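Local coordinates for protein serine protease inhibitor (Thermoanaerobacter tengcongensis, PDB 2PEF) that probably inhibits serine-type endopeptidases as a thermophilic member of the serpin family, tengpin, captured here in its latent state, at residues Lys193-Asn198 / Leu263-Tyr268; Asn30-Pro35 / His312-Ser317; Ile18-Asn23 / Asn275-Ser280. All blocks are in the same frame, centred on the assembly; numbering follows the deposited sequence.

Contact 1 of 3, residues Lys193-Asn198 / Leu263-Tyr268; sequences KVEFMN and LPKFKY
L263 and M197 form an antiparallel hydrogen-bonded pair, gripped by two backbone bonds: L263 N gives to M197 O over 2.9 Å, and M197 N gives to L263 O over 2.7 Å. Their side chains lie alongside each other, pointing the same way. The thioether chain of M197 bends at chi3 (-67°), which carries CE back over L263 O and to within 4.2 Å of L263 CD2. Unbranched methionine suits this buried place: its bent end lies beside L263 while its sulfur lies against the stem of K265.

P264 follows at the non-hydrogen-bonded position opposite F196. Its missing N-H costs nothing there, since this position asks for no backbone bond to the partner strand. Its ring lies against one face of the F196 ring as a CH-pi contact: CB sits 3.7 Å from the F196 ring centroid, 16° off the normal.

K265 N still bonds to E195 O at 3.0 Å, although K265 itself is no longer strand. Extended beyond CG, its side chain runs beside that of E195. On the way CG passes M197 SD at 3.6 Å, the two chains crossing at about a right angle. NZ ends 2.9 Å from E195 OE1, in a salt bridge that meets the carboxylate from above its plane, 53° out of it. The long aliphatic stem thus covers sulfur while the ammonium reaches acid.

Beyond this point F266 and Y268 make backbone hydrogen bonds to V318 and I316 of strand 310-318, close to what is called the breach in serpins. K265 NZ also pairs with E320, so one lysine is flanked by two carboxylates, which would probably stabilise its positive charge and tie strand 191-201, through this lysine, to the connection that follows strand 310-318.

Contact 2 of 3, residues Asn30-Pro35 / His312-Ser317; sequences NSLISP and HKTFIS
The chain at L32-S34 crosses over strand 310-318 with end-to-end directions 112° apart, L32 and T314 making the nearest approach at 6.3 Å between CA atoms. At this steep angle side chains of strand 310-318 reaching backbone carbonyls, and not a backbone ladder, join the two segments. T314 OG1 donates to L32 O over 2.7 Å, coming from above the carbonyl plane. Its chi1 of 56° places OG1 between the T314 backbone N and carbonyl carbon, while CG2 lies against L32 O and I33 CA. An alanine here would lose both branches, and L32 O would probably be left without its hydroxyl mate, with a gap opening beside L32 O and I33.

L32 supplies the apolar part of the contact. Its CD2 reaches past T314 CB to I316 CB at 3.7 Å, this one methyl of the leucine touching both T314 and I316.

This is the shutter region of the serpin fold, where the turn into helix 35-46 lies behind the main sheet; strand 322-331, the inserted part of the reactive loop, runs next to strand 310-318, and its A327 touches both S34 and T314.

H312 presents the edge of its imidazole to the turn. I33 CB packs on CE1 at 3.6 Å, S34 N lies near the ring plane, and NE2 makes a weak bond to S34 O, 3.3 Å long and bent to 128°. The buried ND1 has no partner in the model. Serine suits position 34 because its short hydroxyl caps the helix at S37 N and also bonds to I364 O.

Contact 3 of 3, residues Ile18-Asn23 / Asn275-Ser280; sequences IELFKN and NETLES
T277 has OG1 beside its backbone N (chi1 -63°), which leaves CG2 anti to that N and turned toward helix 7-22. L20 carries CG anti to its N as well (chi1 -167°), which brings CD1 to 3.9 Å from T277 CG2. The two side chains meet at about a right angle, methyl against methyl. N23 supplies the third member of this small apolar patch: its CB rests 3.7 Å from T277 CG2. Threonine is well chosen, because one branch can join this patch while the other faces water.

That other branch is tied by a single water molecule, which donates to N23 O over 3.1 Å and lies 2.7 Å from T277 OG1. The water bridges the last carbonyl of segment 18-23 to the hydroxyl across from it, so a polar link supplements a rather light packing contact.

In serpin nomenclature these are hA, meeting its partner here with its C-terminal end, and hI, the short helix that follows strand 255-273. The last turn of helix 7-22 loosens at N23, whose N has just weak bonds back to E19 O and L20 O, whereas K22 N still holds I18 O at 2.8 Å. N23 ends the helix, and its CB and its carbonyl are the parts that meet T277. L20 also packs on A38 of helix 35-46 and on I33, so its branched end packs between the helices and the strand.

Within helix 275-280, S280 folds its hydroxyl back to donate to T277 O at 2.6 Å, a bond that keeps this short serine side chain close to its own helix.

Contact 2 is the hub. Its centre lies about 17 Å from that of contact 1, and strands 255-273 and 310-318, neighbours in one sheet, join the two: Y268 OH is 2.7 Å from S31 O, probably a hydrogen bond, and Y268 O is 3.1 Å from I316 N. The centre of contact 3 is about 14 Å away, and the nearest approach there is I33 CD1 to F21 N at 3.5 Å. Contacts 1 and 3 do not touch, their centres lying about 29 Å apart, although helix 275-280 directly follows strand 255-273. The strand inserted from the reactive loop lies beside contact 2, and contact 1 probably sits near where that insertion begins.

Contact 1 of 3, residues Lys193-Asn198 / Leu263-Tyr268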
# COMPACT_ATOMS: atom_id res chain seq x y z
N LYS A 193 17.35 24.14 -5.32
CA LYS A 193 17.03 23.59 -6.63
C LYS A 193 16.35 22.23 -6.57
O LYS A 193 16.77 21.35 -5.82
CB LYS A 193 18.30 23.50 -7.49
N VAL A 194 15.29 22.08 -7.36
CA VAL A 194 14.59 20.81 -7.51
C VAL A 194 14.57 20.43 -8.99
O VAL A 194 14.27 21.26 -9.85
CB VAL A 194 13.13 20.89 -6.98
CG1 VAL A 194 12.42 19.56 -7.19
CG2 VAL A 194 13.11 21.28 -5.51
N GLU A 195 14.90 19.18 -9.28
CA GLU A 195 14.91 18.71 -10.66
C GLU A 195 13.53 18.26 -11.10
O GLU A 195 12.87 17.47 -10.42
CB GLU A 195 15.94 17.60 -10.85
CG GLU A 195 17.37 18.11 -10.97
CD GLU A 195 18.36 17.03 -11.38
OE1 GLU A 195 18.46 16.00 -10.68
OE2 GLU A 195 19.05 17.22 -12.40
N PHE A 196 13.09 18.80 -12.24
CA PHE A 196 11.82 18.43 -12.85
C PHE A 196 12.08 17.73 -14.18
O PHE A 196 13.03 18.05 -14.89
CB PHE A 196 10.95 19.67 -13.05
CG PHE A 196 10.13 20.02 -11.84
CD1 PHE A 196 10.72 20.62 -10.73
CD2 PHE A 196 8.77 19.77 -11.82
CE1 PHE A 196 9.96 20.95 -9.61
CE2 PHE A 196 7.99 20.10 -10.69
CZ PHE A 196 8.60 20.69 -9.59
N MET A 197 11.23 16.76 -14.49
CA MET A 197 11.48 15.87 -15.61
C MET A 197 10.39 16.01 -16.66
O MET A 197 9.21 15.76 -16.38
CB MET A 197 11.60 14.42 -15.12
CG MET A 197 12.54 14.23 -13.93
SD MET A 197 12.80 12.50 -13.47
CE MET A 197 11.18 12.03 -12.86
N ASN A 198 10.79 16.40 -17.87
CA ASN A 198 9.89 16.66 -18.98
C ASN A 198 9.74 15.45 -19.88
O ASN A 198 10.73 14.81 -20.24
CB ASN A 198 10.41 17.81 -19.84
CG ASN A 198 10.36 19.15 -19.14
OD1 ASN A 198 9.62 19.35 -18.17
ND2 ASN A 198 11.15 20.10 -19.64
N LEU A 263 7.22 16.16 -14.29
CA LEU A 263 7.19 15.42 -13.04
C LEU A 263 8.45 15.72 -12.23
O LEU A 263 9.56 15.57 -12.73
CB LEU A 263 7.08 13.92 -13.31
CG LEU A 263 6.93 12.96 -12.13
CD1 LEU A 263 5.59 13.18 -11.42
CD2 LEU A 263 7.05 11.52 -12.60
N PRO A 264 8.28 16.16 -10.97
CA PRO A 264 9.51 16.36 -10.20
C PRO A 264 10.11 15.03 -9.77
O PRO A 264 9.37 14.06 -9.57
CB PRO A 264 9.03 17.11 -8.95
CG PRO A 264 7.61 16.66 -8.78
CD PRO A 264 7.08 16.50 -10.18
N LYS A 265 11.42 14.98 -9.63
CA LYS A 265 12.03 13.88 -8.89
C LYS A 265 11.57 14.02 -7.45
O LYS A 265 11.57 15.13 -6.89
CB LYS A 265 13.55 13.94 -8.97
CG LYS A 265 14.10 13.75 -10.37
CD LYS A 265 15.61 13.53 -10.35
CE LYS A 265 16.18 13.53 -11.76
NZ LYS A 265 17.67 13.46 -11.76
N PHE A 266 11.15 12.92 -6.84
CA PHE A 266 10.76 12.98 -5.42
C PHE A 266 11.04 11.68 -4.68
O PHE A 266 11.04 10.60 -5.27
CB PHE A 266 9.31 13.46 -5.23
CG PHE A 266 8.26 12.52 -5.73
CD1 PHE A 266 7.73 11.54 -4.90
CD2 PHE A 266 7.77 12.62 -7.03
CE1 PHE A 266 6.74 10.66 -5.35
CE2 PHE A 266 6.78 11.74 -7.49
CZ PHE A 266 6.27 10.77 -6.65
N LYS A 267 11.27 11.82 -3.38
CA LYS A 267 11.60 10.70 -2.51
C LYS A 267 11.12 11.04 -1.11
O LYS A 267 11.42 12.11 -0.58
CB LYS A 267 13.11 10.46 -2.51
CG LYS A 267 13.55 9.24 -1.72
CD LYS A 267 15.07 9.13 -1.67
NZ LYS A 267 16.38 6.10 -4.00
N TYR A 268 10.38 10.11 -0.51
CA TYR A 268 9.93 10.25 0.87
C TYR A 268 9.45 8.93 1.46
O TYR A 268 9.24 7.94 0.75
CB TYR A 268 8.84 11.33 1.00
CG TYR A 268 7.53 11.00 0.31
CD1 TYR A 268 6.52 10.31 0.98
CD2 TYR A 268 7.30 11.39 -1.00
CE1 TYR A 268 5.32 10.01 0.35
CE2 TYR A 268 6.10 11.11 -1.64
CZ TYR A 268 5.12 10.41 -0.96
OH TYR A 268 3.94 10.13 -1.61

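Contact 2 of 3, residues Asn30-Pro35 / His312-Ser317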
# COMPACT_ATOMS: atom_id res chain seq x y z
N ASN A 30 3.65 14.56 2.88
CA ASN A 30 3.32 13.68 1.77
C ASN A 30 2.84 12.33 2.29
O ASN A 30 3.45 11.75 3.19
CB ASN A 30 4.54 13.44 0.88
CG ASN A 30 5.06 14.70 0.23
OD1 ASN A 30 4.51 15.79 0.37
ND2 ASN A 30 6.15 14.55 -0.52
N SER A 31 1.75 11.84 1.71
CA SER A 31 1.21 10.55 2.09
C SER A 31 1.52 9.50 1.03
O SER A 31 1.69 9.82 -0.15
CB SER A 31 -0.30 10.66 2.30
OG SER A 31 -0.59 11.66 3.27
N LEU A 32 1.61 8.24 1.46
CA LEU A 32 1.79 7.12 0.54
C LEU A 32 1.32 5.85 1.19
O LEU A 32 1.78 5.49 2.27
CB LEU A 32 3.26 6.96 0.14
CG LEU A 32 3.59 5.79 -0.79
CD1 LEU A 32 3.03 5.99 -2.20
CD2 LEU A 32 5.09 5.57 -0.84
N ILE A 33 0.39 5.16 0.53
CA ILE A 33 -0.03 3.85 1.02
C ILE A 33 -0.01 2.84 -0.11
O ILE A 33 -0.11 3.19 -1.29
CB ILE A 33 -1.42 3.87 1.71
CG1 ILE A 33 -2.55 4.15 0.72
CG2 ILE A 33 -1.44 4.86 2.89
CD1 ILE A 33 -3.89 3.59 1.16
N SER A 34 0.17 1.57 0.26
CA SER A 34 -0.05 0.46 -0.64
C SER A 34 -1.29 -0.30 -0.20
O SER A 34 -1.24 -1.05 0.79
CB SER A 34 1.14 -0.49 -0.67
OG SER A 34 0.85 -1.64 -1.44
N PRO A 35 -2.41 -0.11 -0.91
CA PRO A 35 -3.63 -0.84 -0.59
C PRO A 35 -3.41 -2.35 -0.70
O PRO A 35 -3.95 -3.10 0.11
CB PRO A 35 -4.62 -0.35 -1.64
CG PRO A 35 -4.10 0.98 -2.06
CD PRO A 35 -2.62 0.84 -2.03
N HIS A 312 1.45 0.70 9.00
CA HIS A 312 1.78 0.75 7.59
C HIS A 312 2.99 1.67 7.40
O HIS A 312 2.97 2.80 7.88
CB HIS A 312 0.58 1.30 6.80
CG HIS A 312 0.59 0.93 5.35
ND1 HIS A 312 0.66 1.86 4.34
CD2 HIS A 312 0.52 -0.28 4.74
CE1 HIS A 312 0.64 1.24 3.17
NE2 HIS A 312 0.55 -0.06 3.39
N LYS A 313 4.02 1.17 6.73
CA LYS A 313 5.22 1.96 6.41
C LYS A 313 5.46 1.88 4.92
O LYS A 313 5.43 0.79 4.34
CB LYS A 313 6.45 1.43 7.14
CG LYS A 313 6.51 1.73 8.62
CD LYS A 313 7.91 1.47 9.20
CE LYS A 313 8.96 2.43 8.64
NZ LYS A 313 10.23 2.41 9.42
N THR A 314 5.71 3.02 4.29
CA THR A 314 5.95 3.06 2.86
C THR A 314 7.14 3.93 2.50
O THR A 314 7.57 4.78 3.29
CB THR A 314 4.73 3.58 2.09
OG1 THR A 314 4.38 4.87 2.61
CG2 THR A 314 3.55 2.62 2.23
N PHE A 315 7.66 3.72 1.30
CA PHE A 315 8.77 4.47 0.75
C PHE A 315 8.60 4.56 -0.76
O PHE A 315 8.12 3.61 -1.38
CB PHE A 315 10.10 3.77 1.08
CG PHE A 315 11.27 4.29 0.29
CD1 PHE A 315 12.04 5.34 0.77
CD2 PHE A 315 11.60 3.72 -0.94
CE1 PHE A 315 13.12 5.83 0.04
CE2 PHE A 315 12.69 4.20 -1.68
CZ PHE A 315 13.44 5.25 -1.18
N ILE A 316 8.96 5.70 -1.33
CA ILE A 316 8.98 5.87 -2.78
C ILE A 316 10.14 6.76 -3.21
O ILE A 316 10.52 7.70 -2.51
CB ILE A 316 7.64 6.46 -3.33
CG1 ILE A 316 7.63 6.43 -4.87
CG2 ILE A 316 7.39 7.87 -2.78
CD1 ILE A 316 6.26 6.46 -5.49
N SER A 317 10.72 6.43 -4.36
CA SER A 317 11.69 7.30 -5.00
C SER A 317 11.40 7.30 -6.50
O SER A 317 11.41 6.25 -7.14
CB SER A 317 13.12 6.83 -4.73
OG SER A 317 14.07 7.74 -5.27

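Contact 3 of 3, residues Ile18-Asn23 / Asn275-Ser280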
# COMPACT_ATOMS: atom_id res chain seq x y z
N ILE A 18 -9.50 3.01 -2.30
CA ILE A 18 -9.77 4.45 -2.24
C ILE A 18 -10.27 4.89 -0.86
O ILE A 18 -9.90 5.96 -0.37
CB ILE A 18 -10.70 4.92 -3.39
CG1 ILE A 18 -10.03 4.66 -4.75
CG2 ILE A 18 -11.09 6.39 -3.25
CD1 ILE A 18 -8.65 5.32 -4.94
N GLU A 19 -11.08 4.06 -0.21
CA GLU A 19 -11.52 4.37 1.15
C GLU A 19 -10.33 4.36 2.11
O GLU A 19 -10.22 5.23 2.98
CB GLU A 19 -12.62 3.41 1.63
CG GLU A 19 -13.96 3.60 0.93
CD GLU A 19 -14.46 5.04 0.96
OE1 GLU A 19 -14.56 5.61 2.07
OE2 GLU A 19 -14.76 5.60 -0.12
N LEU A 20 -9.43 3.40 1.94
CA LEU A 20 -8.19 3.36 2.71
C LEU A 20 -7.37 4.63 2.47
O LEU A 20 -6.98 5.30 3.43
CB LEU A 20 -7.37 2.11 2.36
CG LEU A 20 -6.21 1.73 3.28
CD1 LEU A 20 -6.69 1.42 4.70
CD2 LEU A 20 -5.44 0.55 2.70
N PHE A 21 -7.13 4.95 1.20
CA PHE A 21 -6.38 6.15 0.82
C PHE A 21 -6.97 7.44 1.39
O PHE A 21 -6.28 8.20 2.06
CB PHE A 21 -6.25 6.24 -0.70
CG PHE A 21 -5.60 7.51 -1.19
CD1 PHE A 21 -4.28 7.81 -0.86
CD2 PHE A 21 -6.30 8.39 -2.01
CE1 PHE A 21 -3.68 8.98 -1.33
CE2 PHE A 21 -5.70 9.56 -2.49
CZ PHE A 21 -4.39 9.85 -2.14
N LYS A 22 -8.27 7.66 1.16
CA LYS A 22 -8.89 8.94 1.51
C LYS A 22 -8.99 9.18 3.02
O LYS A 22 -9.28 10.30 3.46
CB LYS A 22 -10.26 9.09 0.83
CG LYS A 22 -11.38 8.27 1.45
CD LYS A 22 -12.57 8.15 0.51
CE LYS A 22 -13.30 9.47 0.33
NZ LYS A 22 -14.49 9.32 -0.56
N ASN A 23 -8.75 8.13 3.81
CA ASN A 23 -8.72 8.25 5.26
C ASN A 23 -7.30 8.21 5.85
O ASN A 23 -7.13 8.22 7.08
CB ASN A 23 -9.62 7.19 5.89
CG ASN A 23 -11.10 7.45 5.62
OD1 ASN A 23 -11.76 6.67 4.93
ND2 ASN A 23 -11.62 8.55 6.17
N ASN A 275 -5.67 1.73 12.49
CA ASN A 275 -6.77 1.33 13.37
C ASN A 275 -8.08 2.07 13.13
O ASN A 275 -9.11 1.44 12.85
CB ASN A 275 -6.36 1.48 14.84
CG ASN A 275 -5.34 0.44 15.27
OD1 ASN A 275 -4.43 0.09 14.52
ND2 ASN A 275 -5.49 -0.05 16.49
N GLU A 276 -8.04 3.40 13.21
CA GLU A 276 -9.23 4.25 13.09
C GLU A 276 -9.90 4.15 11.72
O GLU A 276 -11.13 4.10 11.63
CB GLU A 276 -8.89 5.71 13.41
CG GLU A 276 -8.74 6.02 14.90
CD GLU A 276 -8.55 7.50 15.19
OE1 GLU A 276 -8.46 8.30 14.23
OE2 GLU A 276 -8.51 7.87 16.38
N THR A 277 -9.09 4.12 10.67
CA THR A 277 -9.58 3.93 9.31
C THR A 277 -10.32 2.60 9.19
O THR A 277 -11.43 2.54 8.64
CB THR A 277 -8.42 3.97 8.29
OG1 THR A 277 -7.81 5.27 8.31
CG2 THR A 277 -8.92 3.68 6.88
N LEU A 278 -9.72 1.54 9.72
CA LEU A 278 -10.30 0.20 9.67
C LEU A 278 -11.59 0.10 10.49
O LEU A 278 -12.53 -0.57 10.08
CB LEU A 278 -9.26 -0.85 10.12
CG LEU A 278 -8.11 -1.08 9.12
CD1 LEU A 278 -6.97 -1.89 9.74
CD2 LEU A 278 -8.60 -1.74 7.83
N GLU A 279 -11.62 0.79 11.63
CA GLU A 279 -12.83 0.86 12.45
C GLU A 279 -13.97 1.58 11.73
O GLU A 279 -15.14 1.26 11.93
CB GLU A 279 -12.54 1.52 13.80
CG GLU A 279 -11.73 0.65 14.75
CD GLU A 279 -11.27 1.39 15.99
OE1 GLU A 279 -10.89 2.58 15.88
OE2 GLU A 279 -11.27 0.78 17.08
N SER A 280 -13.61 2.55 10.89
CA SER A 280 -14.60 3.31 10.11
C SER A 280 -15.16 2.47 8.96
O SER A 280 -16.27 2.72 8.49
CB SER A 280 -14.00 4.61 9.58
OG SER A 280 -13.20 4.40 8.43
O HOH W 1 -8.82 7.43 9.52